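PDB 4G1P: Cys-Gly metallodipeptidase DUG1 from Saccharomyces cerevisiae, which hydrolyses the Cys-Gly dipeptide as a zinc- or manganese-dependent homodimeric peptidase and serves as the catalytic component of the glutathione-degrading DUG complex. Local coordinates for residues Q28-E36 with G101-Q109; V210-C218 with Y389-F399. All blocks are in the same frame, centred on the assembly; numbering follows the deposited sequence.

Contact 1: Q28-E36 with G101-Q109; sequences QIPAVSSDE and GHYDVQPAQ
Ser33 and Asp104 meet through one bond that shows how a loop distant in sequence can hold the carboxylate of Asp104 in place. Ser33 OG donates to Asp104 OD2 at 2.8 Å, reaching the carboxylate on its anti side and 29° out of its plane. Both side chains use the same first torsion, Ser33 OG (chi1 63°) and Asp104 CG (chi1 60°) each lying between its own backbone N and carbonyl carbon; this turns the hydroxyl and the carboxylate toward one another. Asp104 OD2 also accepts from the backbone N of Glu172 and OD1 from that of Glu171, while Ser33 OG has a further partner in Ser173 OG. Several bonds thus fix the rotation of the buried carboxylate.

Beside this pair, Val105 N donates to Ala31 O at 2.9 Å, and Val105 CG2 lies 3.4 Å from Ala31 O. The Val32 side chain crosses that of Val105 at about a right angle, and the two Val32 branches part: CG2 meets Val105 CG2 at 4.1 Å, whereas CG1 rests on Pro107 CB at 4.0 Å. At the outer end a water joins Ser34 OG to Val105 O. His102 ND1 donates to Asp104 O near the imidazole plane but from above the carbonyl plane. The arrangement belongs to the active-site loop of M20 metallopeptidases, in which His102 is a probable zinc ligand and Asp104 a probable active-site residue.

Contact 2: V210-C218 with Y389-F399; sequences VLTYGLRGC and YWVSDPFNAQF
Leu215 and Trp390 form a hydrogen-bonded pair at the end of strand 378-391, an antiparallel partner of strand 210-226 in a mixed sheet, where the backbone leaves the sheet and leads into helix 397-410. Leu215 N donates to Trp390 O at 2.7 Å, and Trp390 N returns a bond to Leu215 O; Gly214 and Val391 make the adjoining non-hydrogen-bonded pair. Ser392 N then reaches Tyr213 O almost head-on, with a C=O...donor angle of 174°.

The tight part is aromatic. Pro394 CG sits over a face of the Tyr213 ring, 4.3 Å from its centroid, in a CH-pi contact, and Tyr213 CB touches Pro394 CB and Phe399 CZ. With chi1 at 171°, the Trp390 side chain extends on the far side of CB from the backbone N, and the indole comes back against the partner strand: one face receives Tyr213 O, 3.3 Å from Trp390 CZ3. Its NE1 bonds to Gln430. Phe399 presents its edge to Leu211 CB and Thr212 O.

The other side is looser. Val391 is exposed, and its side chain comes no closer than 4.4 Å, from CG1 to Tyr213 O. Tyr389 packs its CB on Gly217 N, but its ring leads away. Asp393 and Phe395 lie on the surface, within an Asx turn closed by Phe395 N. Asn396 caps the helix that follows, its OD1 accepting from Phe399 N at 3.0 Å.

Contacts 1 and 2 illustrate how one active site can be framed from two directions: their centres are 27 Å apart, on opposite sides of the chain's centre, and their nearest atoms remain about 10 Å apart. Contact 1 holds His102 and Asp104, a probable zinc ligand and a probable active-site residue, and the side chain of Gln106 comes within about 4 Å of a bound zinc ion. From contact 2, Cys218 touches the bound cysteine, while the side chain of Leu215 is about 8 Å from both the cysteine and the glycine. Both contacts also reach the second subunit, where Lys334 packs on Pro107 and Thr335 on Cys218, so neighbouring residues of that subunit meet each of them.

Contact 1: Q28-E36 with G101-Q109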
loop_
_atom_site.group_PDB
_atom_site.type_symbol
_atom_site.label_atom_id
_atom_site.label_comp_id
_atom_site.label_asym_id
_atom_site.label_seq_id
_atom_site.Cartn_x
_atom_site.Cartn_y
_atom_site.Cartn_z
ATOM N N GLN A 28 -15.729 1.343 21.581
ATOM C CA GLN A 28 -15.628 -0.076 21.233
ATOM C C GLN A 28 -16.300 -0.420 19.912
ATOM O O GLN A 28 -15.977 -1.417 19.293
ATOM C CB GLN A 28 -16.209 -0.955 22.328
ATOM C CG GLN A 28 -15.197 -1.876 22.947
ATOM C CD GLN A 28 -15.448 -2.077 24.442
ATOM O OE1 GLN A 28 -14.533 -1.920 25.279
ATOM N NE2 GLN A 28 -16.700 -2.420 24.787
ATOM N N ILE A 29 -17.256 0.394 19.492
ATOM C CA ILE A 29 -17.875 0.182 18.199
ATOM C C ILE A 29 -17.033 0.889 17.144
ATOM O O ILE A 29 -16.988 2.117 17.102
ATOM C CB ILE A 29 -19.283 0.743 18.178
ATOM C CG1 ILE A 29 -20.037 0.299 19.427
ATOM C CG2 ILE A 29 -19.988 0.327 16.915
ATOM C CD1 ILE A 29 -21.358 1.004 19.610
ATOM N N PRO A 30 -16.349 0.117 16.293
ATOM C CA PRO A 30 -15.409 0.713 15.341
ATOM C C PRO A 30 -16.084 1.337 14.117
ATOM O O PRO A 30 -15.994 0.784 13.029
ATOM C CB PRO A 30 -14.551 -0.482 14.918
ATOM C CG PRO A 30 -15.451 -1.647 15.066
ATOM C CD PRO A 30 -16.352 -1.354 16.224
ATOM N N ALA A 31 -16.729 2.484 14.305
ATOM C CA ALA A 31 -17.383 3.224 13.226
ATOM C C ALA A 31 -16.385 3.805 12.221
ATOM O O ALA A 31 -16.258 5.025 12.094
ATOM C CB ALA A 31 -18.214 4.353 13.820
ATOM N N VAL A 32 -15.665 2.941 11.522
ATOM C CA VAL A 32 -14.727 3.394 10.514
ATOM C C VAL A 32 -15.471 3.626 9.198
ATOM O O VAL A 32 -15.759 2.689 8.458
ATOM C CB VAL A 32 -13.634 2.357 10.316
ATOM C CG1 VAL A 32 -12.616 2.832 9.268
ATOM C CG2 VAL A 32 -12.970 2.042 11.649
ATOM N N SER A 33 -15.799 4.883 8.920
ATOM C CA SER A 33 -16.627 5.225 7.765
ATOM C C SER A 33 -15.947 4.951 6.413
ATOM O O SER A 33 -16.610 4.863 5.389
ATOM C CB SER A 33 -17.048 6.688 7.834
ATOM O OG SER A 33 -15.912 7.535 7.761
ATOM N N SER A 34 -14.631 4.828 6.406
ATOM C CA SER A 34 -13.920 4.653 5.158
ATOM C C SER A 34 -13.874 3.183 4.789
ATOM O O SER A 34 -13.436 2.841 3.703
ATOM C CB SER A 34 -12.493 5.164 5.289
ATOM O OG SER A 34 -11.774 4.392 6.246
ATOM N N ASP A 35 -14.317 2.326 5.705
ATOM C CA ASP A 35 -14.232 0.880 5.536
ATOM C C ASP A 35 -15.609 0.259 5.313
ATOM O O ASP A 35 -16.409 0.154 6.243
ATOM C CB ASP A 35 -13.575 0.247 6.769
ATOM C CG ASP A 35 -13.234 -1.230 6.571
ATOM O OD1 ASP A 35 -14.014 -1.964 5.930
ATOM O OD2 ASP A 35 -12.175 -1.665 7.060
ATOM N N GLU A 36 -15.865 -0.191 4.091
ATOM C CA GLU A 36 -17.188 -0.704 3.736
ATOM C C GLU A 36 -17.617 -1.884 4.599
ATOM O O GLU A 36 -18.784 -1.984 4.985
ATOM C CB GLU A 36 -17.238 -1.096 2.264
ATOM C CG GLU A 36 -17.225 0.071 1.310
ATOM C CD GLU A 36 -17.227 -0.386 -0.131
ATOM O OE1 GLU A 36 -17.436 -1.608 -0.362
ATOM O OE2 GLU A 36 -17.013 0.469 -1.024
ATOM N N GLY A 101 -20.666 17.547 15.818
ATOM C CA GLY A 101 -19.499 16.698 15.982
ATOM C C GLY A 101 -19.628 15.491 15.069
ATOM O O GLY A 101 -20.550 15.407 14.249
ATOM N N HIS A 102 -18.722 14.536 15.194
ATOM C CA HIS A 102 -18.805 13.379 14.326
ATOM C C HIS A 102 -18.445 12.090 15.024
ATOM O O HIS A 102 -17.500 12.031 15.820
ATOM C CB HIS A 102 -17.979 13.572 13.051
ATOM C CG HIS A 102 -16.494 13.591 13.261
ATOM N ND1 HIS A 102 -15.724 12.446 13.246
ATOM C CD2 HIS A 102 -15.631 14.624 13.428
ATOM C CE1 HIS A 102 -14.455 12.774 13.426
ATOM N NE2 HIS A 102 -14.371 14.089 13.535
ATOM N N TYR A 103 -19.205 11.050 14.708
ATOM C CA TYR A 103 -19.061 9.787 15.405
ATOM C C TYR A 103 -18.303 8.702 14.643
ATOM O O TYR A 103 -18.058 7.634 15.199
ATOM C CB TYR A 103 -20.415 9.274 15.853
ATOM C CG TYR A 103 -21.401 8.994 14.749
ATOM C CD1 TYR A 103 -21.334 7.814 14.013
ATOM C CD2 TYR A 103 -22.442 9.887 14.468
ATOM C CE1 TYR A 103 -22.255 7.536 13.005
ATOM C CE2 TYR A 103 -23.367 9.614 13.470
ATOM C CZ TYR A 103 -23.267 8.429 12.742
ATOM O OH TYR A 103 -24.175 8.137 11.753
ATOM N N ASP A 104 -17.950 8.956 13.385
ATOM C CA ASP A 104 -17.108 8.029 12.641
ATOM C C ASP A 104 -15.680 8.351 13.007
ATOM O O ASP A 104 -15.429 9.387 13.621
ATOM C CB ASP A 104 -17.314 8.131 11.126
ATOM C CG ASP A 104 -16.987 9.515 10.576
ATOM O OD1 ASP A 104 -17.583 10.515 11.040
ATOM O OD2 ASP A 104 -16.135 9.609 9.666
ATOM N N VAL A 105 -14.756 7.462 12.638
ATOM C CA VAL A 105 -13.358 7.533 13.071
ATOM C C VAL A 105 -12.408 6.988 12.013
ATOM O O VAL A 105 -12.792 6.169 11.188
ATOM C CB VAL A 105 -13.127 6.705 14.365
ATOM C CG1 VAL A 105 -13.888 7.295 15.548
ATOM C CG2 VAL A 105 -13.522 5.243 14.157
ATOM N N GLN A 106 -11.159 7.439 12.057
ATOM C CA GLN A 106 -10.099 6.913 11.199
ATOM C C GLN A 106 -9.870 5.413 11.417
ATOM O O GLN A 106 -10.111 4.903 12.499
ATOM C CB GLN A 106 -8.801 7.675 11.460
ATOM C CG GLN A 106 -8.790 9.092 10.921
ATOM C CD GLN A 106 -8.648 9.131 9.415
ATOM O OE1 GLN A 106 -7.757 8.496 8.858
ATOM N NE2 GLN A 106 -9.536 9.865 8.742
ATOM N N PRO A 107 -9.423 4.693 10.376
ATOM C CA PRO A 107 -9.082 3.282 10.584
ATOM C C PRO A 107 -7.948 3.136 11.590
ATOM O O PRO A 107 -7.177 4.077 11.799
ATOM C CB PRO A 107 -8.604 2.816 9.199
ATOM C CG PRO A 107 -8.330 4.056 8.438
ATOM C CD PRO A 107 -9.273 5.087 8.967
ATOM N N ALA A 108 -7.851 1.957 12.193
ATOM C CA ALA A 108 -6.795 1.668 13.139
ATOM C C ALA A 108 -6.598 0.168 13.302
ATOM O O ALA A 108 -7.555 -0.612 13.314
ATOM C CB ALA A 108 -7.102 2.306 14.477
ATOM N N GLN A 109 -5.338 -0.221 13.434
ATOM C CA GLN A 109 -4.970 -1.601 13.711
ATOM C C GLN A 109 -3.803 -1.602 14.661
ATOM O O GLN A 109 -2.932 -0.730 14.584
ATOM C CB GLN A 109 -4.525 -2.307 12.442
ATOM C CG GLN A 109 -5.634 -2.798 11.561
ATOM C CD GLN A 109 -5.068 -3.566 10.392
ATOM O OE1 GLN A 109 -3.883 -3.432 10.077
ATOM N NE2 GLN A 109 -5.894 -4.393 9.759
HETATM O O HOH W 1 -12.705 5.973 8.425
#

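Contact 2: V210-C218 with Y389-F399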
loop_
_atom_site.group_PDB
_atom_site.type_symbol
_atom_site.label_atom_id
_atom_site.label_comp_id
_atom_site.label_asym_id
_atom_site.label_seq_id
_atom_site.Cartn_x
_atom_site.Cartn_y
_atom_site.Cartn_z
ATOM N N VAL A 210 -7.005 27.063 24.209
ATOM C CA VAL A 210 -7.139 28.023 23.122
ATOM C C VAL A 210 -8.594 28.122 22.699
ATOM O O VAL A 210 -9.406 27.254 23.001
ATOM C CB VAL A 210 -6.284 27.635 21.856
ATOM C CG1 VAL A 210 -4.869 27.272 22.238
ATOM C CG2 VAL A 210 -6.914 26.488 21.109
ATOM N N LEU A 211 -8.925 29.194 22.004
ATOM C CA LEU A 211 -10.179 29.228 21.279
ATOM C C LEU A 211 -9.822 29.456 19.815
ATOM O O LEU A 211 -8.882 30.200 19.489
ATOM C CB LEU A 211 -11.114 30.306 21.828
ATOM C CG LEU A 211 -11.500 30.106 23.297
ATOM C CD1 LEU A 211 -12.382 31.229 23.756
ATOM C CD2 LEU A 211 -12.201 28.768 23.504
ATOM N N THR A 212 -10.544 28.781 18.934
ATOM C CA THR A 212 -10.122 28.715 17.563
ATOM C C THR A 212 -11.050 29.504 16.681
ATOM O O THR A 212 -12.256 29.287 16.689
ATOM C CB THR A 212 -9.987 27.261 17.106
ATOM O OG1 THR A 212 -8.933 26.647 17.859
ATOM C CG2 THR A 212 -9.644 27.184 15.620
ATOM N N TYR A 213 -10.483 30.439 15.926
ATOM C CA TYR A 213 -11.287 31.306 15.074
ATOM C C TYR A 213 -11.064 31.096 13.568
ATOM O O TYR A 213 -11.654 31.812 12.749
ATOM C CB TYR A 213 -11.084 32.781 15.462
ATOM C CG TYR A 213 -9.686 33.325 15.219
ATOM C CD1 TYR A 213 -8.703 33.236 16.195
ATOM C CD2 TYR A 213 -9.360 33.937 14.021
ATOM C CE1 TYR A 213 -7.444 33.729 15.980
ATOM C CE2 TYR A 213 -8.104 34.427 13.795
ATOM C CZ TYR A 213 -7.148 34.327 14.773
ATOM O OH TYR A 213 -5.888 34.830 14.540
ATOM N N GLY A 214 -10.233 30.117 13.204
ATOM C CA GLY A 214 -9.929 29.856 11.799
ATOM C C GLY A 214 -9.513 28.440 11.419
ATOM O O GLY A 214 -8.734 27.794 12.119
ATOM N N LEU A 215 -10.019 27.959 10.291
ATOM C CA LEU A 215 -9.644 26.639 9.787
ATOM C C LEU A 215 -9.145 26.709 8.358
ATOM O O LEU A 215 -9.676 27.458 7.542
ATOM C CB LEU A 215 -10.849 25.708 9.799
ATOM C CG LEU A 215 -11.419 25.293 11.144
ATOM C CD1 LEU A 215 -12.868 24.958 10.960
ATOM C CD2 LEU A 215 -10.658 24.098 11.658
ATOM N N ARG A 216 -8.139 25.903 8.040
ATOM C CA ARG A 216 -7.761 25.731 6.650
ATOM C C ARG A 216 -8.745 24.784 6.004
ATOM O O ARG A 216 -9.279 23.902 6.664
ATOM C CB ARG A 216 -6.406 25.080 6.547
ATOM C CG ARG A 216 -5.228 25.928 6.839
ATOM C CD ARG A 216 -4.168 24.965 7.240
ATOM N NE ARG A 216 -2.876 25.201 6.640
ATOM C CZ ARG A 216 -1.832 24.405 6.830
ATOM N NH1 ARG A 216 -1.958 23.325 7.582
ATOM N NH2 ARG A 216 -0.666 24.692 6.272
ATOM N N GLY A 217 -8.964 24.948 4.709
ATOM C CA GLY A 217 -9.738 23.981 3.966
ATOM C C GLY A 217 -8.846 22.835 3.509
ATOM O O GLY A 217 -7.658 22.761 3.841
ATOM N N CYS A 218 -9.424 21.928 2.739
ATOM C CA CYS A 218 -8.681 20.773 2.274
ATOM C C CYS A 218 -9.204 20.267 0.925
ATOM O O CYS A 218 -10.393 19.987 0.761
ATOM C CB CYS A 218 -8.694 19.653 3.330
ATOM S SG CYS A 218 -7.598 18.255 2.926
ATOM N N TYR A 389 -12.104 26.523 3.621
ATOM C CA TYR A 389 -11.442 27.181 4.735
ATOM C C TYR A 389 -12.432 28.109 5.433
ATOM O O TYR A 389 -13.509 28.395 4.902
ATOM C CB TYR A 389 -10.214 27.954 4.261
ATOM C CG TYR A 389 -10.489 29.027 3.233
ATOM C CD1 TYR A 389 -10.998 30.269 3.611
ATOM C CD2 TYR A 389 -10.210 28.818 1.892
ATOM C CE1 TYR A 389 -11.239 31.252 2.690
ATOM C CE2 TYR A 389 -10.447 29.803 0.956
ATOM C CZ TYR A 389 -10.960 31.016 1.365
ATOM O OH TYR A 389 -11.202 32.000 0.445
ATOM N N TRP A 390 -12.079 28.588 6.616
ATOM C CA TRP A 390 -13.002 29.413 7.372
ATOM C C TRP A 390 -12.220 30.347 8.262
ATOM O O TRP A 390 -11.263 29.935 8.912
ATOM C CB TRP A 390 -13.937 28.532 8.198
ATOM C CG TRP A 390 -14.800 29.261 9.193
ATOM C CD1 TRP A 390 -15.965 29.936 8.935
ATOM C CD2 TRP A 390 -14.592 29.353 10.611
ATOM N NE1 TRP A 390 -16.487 30.454 10.104
ATOM C CE2 TRP A 390 -15.664 30.113 11.145
ATOM C CE3 TRP A 390 -13.603 28.877 11.480
ATOM C CZ2 TRP A 390 -15.774 30.401 12.510
ATOM C CZ3 TRP A 390 -13.708 29.167 12.827
ATOM C CH2 TRP A 390 -14.790 29.925 13.334
ATOM N N VAL A 391 -12.597 31.618 8.259
ATOM C CA VAL A 391 -11.952 32.581 9.124
ATOM C C VAL A 391 -13.040 33.445 9.732
ATOM O O VAL A 391 -13.960 33.885 9.044
ATOM C CB VAL A 391 -10.952 33.501 8.383
ATOM C CG1 VAL A 391 -10.047 34.187 9.378
ATOM C CG2 VAL A 391 -10.114 32.736 7.402
ATOM N N SER A 392 -12.932 33.686 11.030
ATOM C CA SER A 392 -13.895 34.525 11.701
ATOM C C SER A 392 -13.204 35.461 12.661
ATOM O O SER A 392 -12.044 35.259 13.018
ATOM C CB SER A 392 -14.903 33.676 12.457
ATOM O OG SER A 392 -15.330 34.366 13.615
ATOM N N ASP A 393 -13.934 36.490 13.072
ATOM C CA ASP A 393 -13.443 37.445 14.047
ATOM C C ASP A 393 -13.787 36.912 15.418
ATOM O O ASP A 393 -14.958 36.697 15.722
ATOM C CB ASP A 393 -14.091 38.816 13.826
ATOM C CG ASP A 393 -14.128 39.666 15.099
ATOM O OD1 ASP A 393 -15.076 39.488 15.903
ATOM O OD2 ASP A 393 -13.219 40.514 15.289
ATOM N N PRO A 394 -12.765 36.706 16.252
ATOM C CA PRO A 394 -12.863 36.125 17.595
ATOM C C PRO A 394 -13.341 37.095 18.678
ATOM O O PRO A 394 -12.897 36.995 19.827
ATOM C CB PRO A 394 -11.420 35.740 17.895
ATOM C CG PRO A 394 -10.619 36.756 17.157
ATOM C CD PRO A 394 -11.374 37.023 15.887
ATOM N N PHE A 395 -14.231 38.019 18.353
ATOM C CA PHE A 395 -14.657 38.940 19.399
ATOM C C PHE A 395 -16.129 38.879 19.759
ATOM O O PHE A 395 -16.508 39.343 20.831
ATOM C CB PHE A 395 -14.166 40.364 19.128
ATOM C CG PHE A 395 -12.692 40.507 19.320
ATOM C CD1 PHE A 395 -12.156 40.533 20.591
ATOM C CD2 PHE A 395 -11.838 40.551 18.236
ATOM C CE1 PHE A 395 -10.810 40.626 20.777
ATOM C CE2 PHE A 395 -10.479 40.642 18.421
ATOM C CZ PHE A 395 -9.965 40.677 19.690
ATOM N N ASN A 396 -16.937 38.278 18.889
ATOM C CA ASN A 396 -18.368 38.071 19.138
ATOM C C ASN A 396 -18.801 37.272 20.372
ATOM O O ASN A 396 -18.032 36.495 20.954
ATOM C CB ASN A 396 -18.950 37.127 18.081
ATOM C CG ASN A 396 -18.211 35.802 18.022
ATOM O OD1 ASN A 396 -18.223 35.018 18.974
ATOM N ND2 ASN A 396 -17.544 35.559 16.908
ATOM N N ALA A 397 -20.064 37.461 20.734
ATOM C CA ALA A 397 -20.637 36.982 21.986
ATOM C C ALA A 397 -20.082 35.615 22.389
ATOM O O ALA A 397 -19.703 35.410 23.541
ATOM C CB ALA A 397 -22.165 36.934 21.878
ATOM N N GLN A 398 -20.019 34.692 21.428
ATOM C CA GLN A 398 -19.627 33.308 21.714
ATOM C C GLN A 398 -18.215 33.176 22.254
ATOM O O GLN A 398 -17.999 32.503 23.257
ATOM C CB GLN A 398 -19.809 32.407 20.490
ATOM C CG GLN A 398 -21.243 31.945 20.268
ATOM C CD GLN A 398 -21.304 30.631 19.519
ATOM O OE1 GLN A 398 -21.064 29.569 20.093
ATOM N NE2 GLN A 398 -21.605 30.695 18.231
ATOM N N PHE A 399 -17.262 33.824 21.595
ATOM C CA PHE A 399 -15.870 33.789 22.037
ATOM C C PHE A 399 -15.699 34.451 23.408
ATOM O O PHE A 399 -14.916 34.002 24.233
ATOM C CB PHE A 399 -14.944 34.432 20.991
ATOM C CG PHE A 399 -14.628 33.538 19.819
ATOM C CD1 PHE A 399 -13.625 32.588 19.905
ATOM C CD2 PHE A 399 -15.323 33.654 18.633
ATOM C CE1 PHE A 399 -13.326 31.751 18.828
ATOM C CE2 PHE A 399 -15.025 32.838 17.545
ATOM C CZ PHE A 399 -14.025 31.877 17.649
#